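Local coordinates for lipase (Penicillium expansum, PDB 3G7N), which hydrolyses triacylglycerols and other acylglycerol lipids as a secreted alkaline lipase, releasing free fatty acids, at residues 153-165 with 180-194. Residues are numbered along the deposited sequence; the frame is centred on the assembly and turned at random. Where two conformers were deposited one is given.
Sequences SLVSNALNAFPIG and FNRGNNVLDGVPNMY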
loop_
_atom_site.group_PDB
_atom_site.type_symbol
_atom_site.label_atom_id
_atom_site.label_comp_id
_atom_site.label_asym_id
_atom_site.label_seq_id
_atom_site.Cartn_x
_atom_site.Cartn_y
_atom_site.Cartn_z
ATOM N N SER A 153 -3.772 -14.385 -8.749
ATOM C CA SER A 153 -4.131 -14.035 -7.386
ATOM C C SER A 153 -3.311 -12.831 -6.935
ATOM O O SER A 153 -2.234 -12.571 -7.480
ATOM C CB SER A 153 -3.865 -15.217 -6.461
ATOM O OG SER A 153 -4.507 -15.043 -5.214
ATOM N N LEU A 154 -3.913 -12.000 -6.085
ATOM C CA LEU A 154 -3.312 -10.703 -5.743
ATOM C C LEU A 154 -3.710 -10.356 -4.314
ATOM O O LEU A 154 -4.897 -10.427 -3.941
ATOM C CB LEU A 154 -3.826 -9.623 -6.691
ATOM C CG LEU A 154 -3.546 -8.162 -6.305
ATOM C CD1 LEU A 154 -2.054 -7.882 -6.284
ATOM C CD2 LEU A 154 -4.256 -7.252 -7.260
ATOM N N VAL A 155 -2.725 -9.971 -3.511
ATOM C CA VAL A 155 -2.959 -9.374 -2.190
ATOM C C VAL A 155 -2.101 -8.134 -2.048
ATOM O O VAL A 155 -0.897 -8.150 -2.366
ATOM C CB VAL A 155 -2.604 -10.355 -1.071
ATOM C CG1 VAL A 155 -2.887 -9.715 0.307
ATOM C CG2 VAL A 155 -3.392 -11.667 -1.229
ATOM N N SER A 156 -2.736 -7.047 -1.645
ATOM C CA SER A 156 -2.027 -5.786 -1.478
ATOM C C SER A 156 -2.196 -5.314 -0.039
ATOM O O SER A 156 -3.317 -5.368 0.514
ATOM C CB SER A 156 -2.586 -4.735 -2.439
ATOM O OG SER A 156 -2.435 -5.158 -3.806
ATOM N N ASN A 157 -1.113 -4.806 0.549
ATOM C CA ASN A 157 -1.121 -4.322 1.939
ATOM C C ASN A 157 -0.646 -2.883 1.997
ATOM O O ASN A 157 0.551 -2.623 1.842
ATOM C CB ASN A 157 -0.213 -5.198 2.802
ATOM C CG ASN A 157 -0.725 -6.622 2.922
ATOM O OD1 ASN A 157 -1.831 -6.850 3.399
ATOM N ND2 ASN A 157 0.086 -7.585 2.483
ATOM N N ALA A 158 -1.604 -1.965 2.100
ATOM C CA ALA A 158 -1.289 -0.542 2.260
ATOM C C ALA A 158 -1.234 -0.225 3.747
ATOM O O ALA A 158 -2.223 -0.447 4.461
ATOM C CB ALA A 158 -2.354 0.322 1.590
ATOM N N LEU A 159 -0.090 0.260 4.224
ATOM C CA LEU A 159 0.077 0.541 5.647
ATOM C C LEU A 159 -0.018 2.036 5.921
ATOM O O LEU A 159 0.607 2.859 5.234
ATOM C CB LEU A 159 1.419 0.014 6.142
ATOM C CG LEU A 159 1.651 -1.478 5.836
ATOM C CD1 LEU A 159 3.029 -1.892 6.342
ATOM C CD2 LEU A 159 0.570 -2.379 6.434
ATOM N N ASN A 160 -0.821 2.384 6.915
ATOM C CA ASN A 160 -0.874 3.760 7.424
ATOM C C ASN A 160 -1.209 4.766 6.313
ATOM O O ASN A 160 -0.624 5.851 6.251
ATOM C CB ASN A 160 0.435 4.163 8.150
ATOM C CG ASN A 160 0.779 3.241 9.324
ATOM O OD1 ASN A 160 0.477 2.040 9.294
ATOM N ND2 ASN A 160 1.451 3.769 10.338
ATOM N N ALA A 161 -2.177 4.418 5.467
ATOM C CA ALA A 161 -2.474 5.173 4.250
ATOM C C ALA A 161 -3.657 6.099 4.390
ATOM O O ALA A 161 -4.666 5.755 4.989
ATOM C CB ALA A 161 -2.705 4.238 3.082
ATOM N N PHE A 162 -3.557 7.253 3.738
ATOM C CA PHE A 162 -4.699 8.134 3.534
ATOM C C PHE A 162 -5.520 7.667 2.321
ATOM O O PHE A 162 -4.995 6.983 1.442
ATOM C CB PHE A 162 -4.223 9.585 3.359
ATOM C CG PHE A 162 -3.151 9.761 2.325
ATOM C CD1 PHE A 162 -3.488 10.032 1.005
ATOM C CD2 PHE A 162 -1.813 9.688 2.660
ATOM C CE1 PHE A 162 -2.501 10.268 0.054
ATOM C CE2 PHE A 162 -0.823 9.902 1.704
ATOM C CZ PHE A 162 -1.172 10.257 0.412
ATOM N N PRO A 163 -6.823 8.005 2.276
ATOM C CA PRO A 163 -7.648 7.644 1.125
ATOM C C PRO A 163 -7.338 8.571 -0.048
ATOM O O PRO A 163 -6.803 9.663 0.164
ATOM C CB PRO A 163 -9.072 7.879 1.633
ATOM C CG PRO A 163 -8.900 9.091 2.573
ATOM C CD PRO A 163 -7.554 8.835 3.255
ATOM N N ILE A 164 -7.575 8.108 -1.281
ATOM C CA ILE A 164 -7.035 8.820 -2.435
ATOM C C ILE A 164 -8.037 9.240 -3.493
ATOM O O ILE A 164 -7.636 9.759 -4.533
ATOM C CB ILE A 164 -5.876 8.067 -3.126
ATOM C CG1 ILE A 164 -6.349 6.773 -3.795
ATOM C CG2 ILE A 164 -4.782 7.708 -2.100
ATOM C CD1 ILE A 164 -5.320 6.204 -4.785
ATOM N N GLY A 165 -9.314 8.960 -3.281
ATOM C CA GLY A 165 -10.276 9.288 -4.341
ATOM C C GLY A 165 -11.687 9.369 -3.838
ATOM O O GLY A 165 -11.973 9.224 -2.643
ATOM N N PHE A 180 -7.397 -6.303 -1.035
ATOM C CA PHE A 180 -6.733 -5.070 -0.592
ATOM C C PHE A 180 -6.917 -4.877 0.906
ATOM O O PHE A 180 -8.065 -4.772 1.394
ATOM C CB PHE A 180 -7.260 -3.864 -1.368
ATOM C CG PHE A 180 -6.633 -2.558 -0.947
ATOM C CD1 PHE A 180 -5.276 -2.353 -1.109
ATOM C CD2 PHE A 180 -7.402 -1.529 -0.426
ATOM C CE1 PHE A 180 -4.669 -1.193 -0.619
ATOM C CE2 PHE A 180 -6.812 -0.321 -0.042
ATOM C CZ PHE A 180 -5.441 -0.164 -0.119
ATOM N N ASN A 181 -5.800 -4.849 1.631
ATOM C CA ASN A 181 -5.816 -4.660 3.073
ATOM C C ASN A 181 -5.237 -3.290 3.414
ATOM O O ASN A 181 -4.225 -2.878 2.844
ATOM C CB ASN A 181 -4.967 -5.730 3.758
ATOM C CG ASN A 181 -5.481 -7.109 3.512
ATOM O OD1 ASN A 181 -6.701 -7.326 3.526
ATOM N ND2 ASN A 181 -4.586 -7.992 3.069
ATOM N N ARG A 182 -5.858 -2.606 4.378
ATOM C CA ARG A 182 -5.307 -1.357 4.947
ATOM C C ARG A 182 -4.873 -1.625 6.366
ATOM O O ARG A 182 -5.725 -1.766 7.252
ATOM C CB ARG A 182 -6.366 -0.252 4.910
ATOM C CG ARG A 182 -6.727 0.137 3.511
ATOM C CD ARG A 182 -7.591 1.391 3.478
ATOM N NE ARG A 182 -8.907 1.147 4.060
ATOM C CZ ARG A 182 -9.365 1.709 5.183
ATOM N NH1 ARG A 182 -8.568 2.419 5.995
ATOM N NH2 ARG A 182 -10.631 1.511 5.530
ATOM N N GLY A 183 -3.573 -1.749 6.594
ATOM C CA GLY A 183 -3.073 -2.069 7.928
ATOM C C GLY A 183 -2.628 -0.808 8.641
ATOM O O GLY A 183 -1.676 -0.154 8.196
ATOM N N ASN A 184 -3.316 -0.468 9.740
ATOM C CA ASN A 184 -3.114 0.817 10.424
ATOM C C ASN A 184 -2.654 0.670 11.864
ATOM O O ASN A 184 -2.698 -0.428 12.454
ATOM C CB ASN A 184 -4.391 1.651 10.319
ATOM C CG ASN A 184 -4.628 2.111 8.917
ATOM O OD1 ASN A 184 -3.671 2.258 8.145
ATOM N ND2 ASN A 184 -5.882 2.330 8.549
ATOM N N ASN A 185 -2.142 1.771 12.399
ATOM C CA ASN A 185 -1.506 1.766 13.705
ATOM C C ASN A 185 -2.176 2.743 14.671
ATOM O O ASN A 185 -2.661 3.818 14.277
ATOM C CB ASN A 185 -0.028 2.115 13.548
ATOM C CG ASN A 185 0.790 1.744 14.771
ATOM O OD1 ASN A 185 0.735 0.600 15.217
ATOM N ND2 ASN A 185 1.622 2.667 15.252
ATOM N N VAL A 186 -2.088 2.408 15.955
ATOM C CA VAL A 186 -2.506 3.317 17.006
ATOM C C VAL A 186 -1.769 4.636 16.920
ATOM O O VAL A 186 -0.657 4.726 16.414
ATOM C CB VAL A 186 -2.301 2.715 18.399
ATOM C CG1 VAL A 186 -3.264 1.554 18.627
ATOM C CG2 VAL A 186 -0.849 2.342 18.631
ATOM N N LEU A 187 -2.456 5.701 17.351
ATOM C CA LEU A 187 -1.829 7.010 17.492
ATOM C C LEU A 187 -1.406 7.616 16.166
ATOM O O LEU A 187 -0.534 8.477 16.124
ATOM C CB LEU A 187 -0.651 6.977 18.482
ATOM C CG LEU A 187 -1.037 6.773 19.948
ATOM C CD1 LEU A 187 0.210 6.484 20.763
ATOM C CD2 LEU A 187 -1.770 8.007 20.476
ATOM N N ASP A 188 -2.041 7.165 15.085
ATOM C CA ASP A 188 -1.729 7.660 13.755
ATOM C C ASP A 188 -2.984 8.241 13.110
ATOM O O ASP A 188 -3.962 7.530 12.859
ATOM C CB ASP A 188 -1.158 6.550 12.869
ATOM C CG ASP A 188 -0.827 7.038 11.472
ATOM O OD1 ASP A 188 -0.797 8.273 11.248
ATOM O OD2 ASP A 188 -0.482 6.183 10.613
ATOM N N GLY A 189 -2.928 9.520 12.776
ATOM C CA GLY A 189 -4.057 10.194 12.141
ATOM C C GLY A 189 -4.053 10.202 10.624
ATOM O O GLY A 189 -4.960 10.776 10.026
ATOM N N VAL A 190 -3.031 9.649 9.965
ATOM C CA VAL A 190 -2.967 9.761 8.505
ATOM C C VAL A 190 -4.148 9.096 7.779
ATOM O O VAL A 190 -4.710 9.696 6.861
ATOM C CB VAL A 190 -1.600 9.290 7.991
ATOM C CG1 VAL A 190 -1.613 9.214 6.450
ATOM C CG2 VAL A 190 -0.521 10.285 8.440
ATOM N N PRO A 191 -4.655 7.958 8.282
ATOM C CA PRO A 191 -5.828 7.379 7.613
ATOM C C PRO A 191 -7.088 8.198 7.765
ATOM O O PRO A 191 -8.078 7.918 7.073
ATOM C CB PRO A 191 -5.989 6.018 8.297
ATOM C CG PRO A 191 -4.588 5.661 8.709
ATOM C CD PRO A 191 -3.992 6.981 9.174
ATOM N N ASN A 192 -7.059 9.214 8.630
ATOM C CA ASN A 192 -8.237 10.077 8.868
ATOM C C ASN A 192 -8.187 11.343 8.032
ATOM O O ASN A 192 -9.116 12.157 8.072
ATOM C CB ASN A 192 -8.313 10.427 10.359
ATOM C CG ASN A 192 -8.552 9.202 11.206
ATOM O OD1 ASN A 192 -9.214 8.250 10.759
ATOM N ND2 ASN A 192 -8.018 9.188 12.415
ATOM N N MET A 193 -7.117 11.537 7.280
ATOM C CA MET A 193 -7.060 12.684 6.389
ATOM C C MET A 193 -8.129 12.572 5.323
ATOM O O MET A 193 -8.433 11.468 4.855
ATOM C CB MET A 193 -5.697 12.795 5.741
ATOM C CG MET A 193 -4.627 13.162 6.745
ATOM S SD MET A 193 -2.931 13.083 6.122
ATOM C CE MET A 193 -2.920 14.549 5.090
ATOM N N TYR A 194 -8.732 13.710 4.985
ATOM C CA TYR A 194 -9.639 13.822 3.836
ATOM C C TYR A 194 -10.990 13.170 4.129
ATOM O O TYR A 194 -11.764 12.914 3.200
ATOM C CB TYR A 194 -9.012 13.291 2.522
ATOM C CG TYR A 194 -7.590 13.746 2.300
ATOM C CD1 TYR A 194 -7.208 15.071 2.507
ATOM C CD2 TYR A 194 -6.591 12.825 1.948
ATOM C CE1 TYR A 194 -5.899 15.466 2.334
ATOM C CE2 TYR A 194 -5.296 13.232 1.723
ATOM C CZ TYR A 194 -4.933 14.524 2.015
ATOM O OH TYR A 194 -3.639 14.922 1.735
HETATM O O HOH W 1 -3.583 1.777 5.462
HETATM O O HOH W 2 -5.839 3.319 5.659
#
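Strands 154-159 and 180-185, joined through helix 167-175, pair in parallel as a beta-alpha-beta unit of the alpha/beta-hydrolase sheet, and the loops beyond their C-terminal ends meet where the Ser-His-Asp triad is assembled. Asn181 sits between Ser156 and Ala158, giving its N to Ser156 O (2.8 Å) and taking Ala158 N on its own O; Gly183 repeats the pattern between Ala158 and Asn160. On one face of the sheet the amides of Asn157 and Asn181 run side by side, their planes 20° apart. Because both CG atoms stand beside their backbone N (chi1 -65° and -62°), Asn181 ND2 donates a hydrogen bond to Asn157 OD1 (3.0 Å), which lies close to the amide plane of Asn181, though the N-H comes in tilted from the carbonyl plane of Asn157. A leucine here, lacking the ND2 donor, would probably set an apolar branch against Asn157 OD1 and leave that amide freer to turn. On the opposite face Ala158 CB lies 3.5 Å from Phe180 CE1. Where the strands part, a water accepts from Ala161 N. Val190 CG1 meets the Phe162 ring edge at CD2. Asn160 ND2, hydrogen-bonded to Ala243 O, lies 3.1 Å from Asp188 OD2. Asp188, the charge-relay acid, is hydrogen-bonded through OD2 to His241 ND1, while its OD1 receives Val190 N from above the carboxylate plane at 2.9 Å, closing an Asx turn.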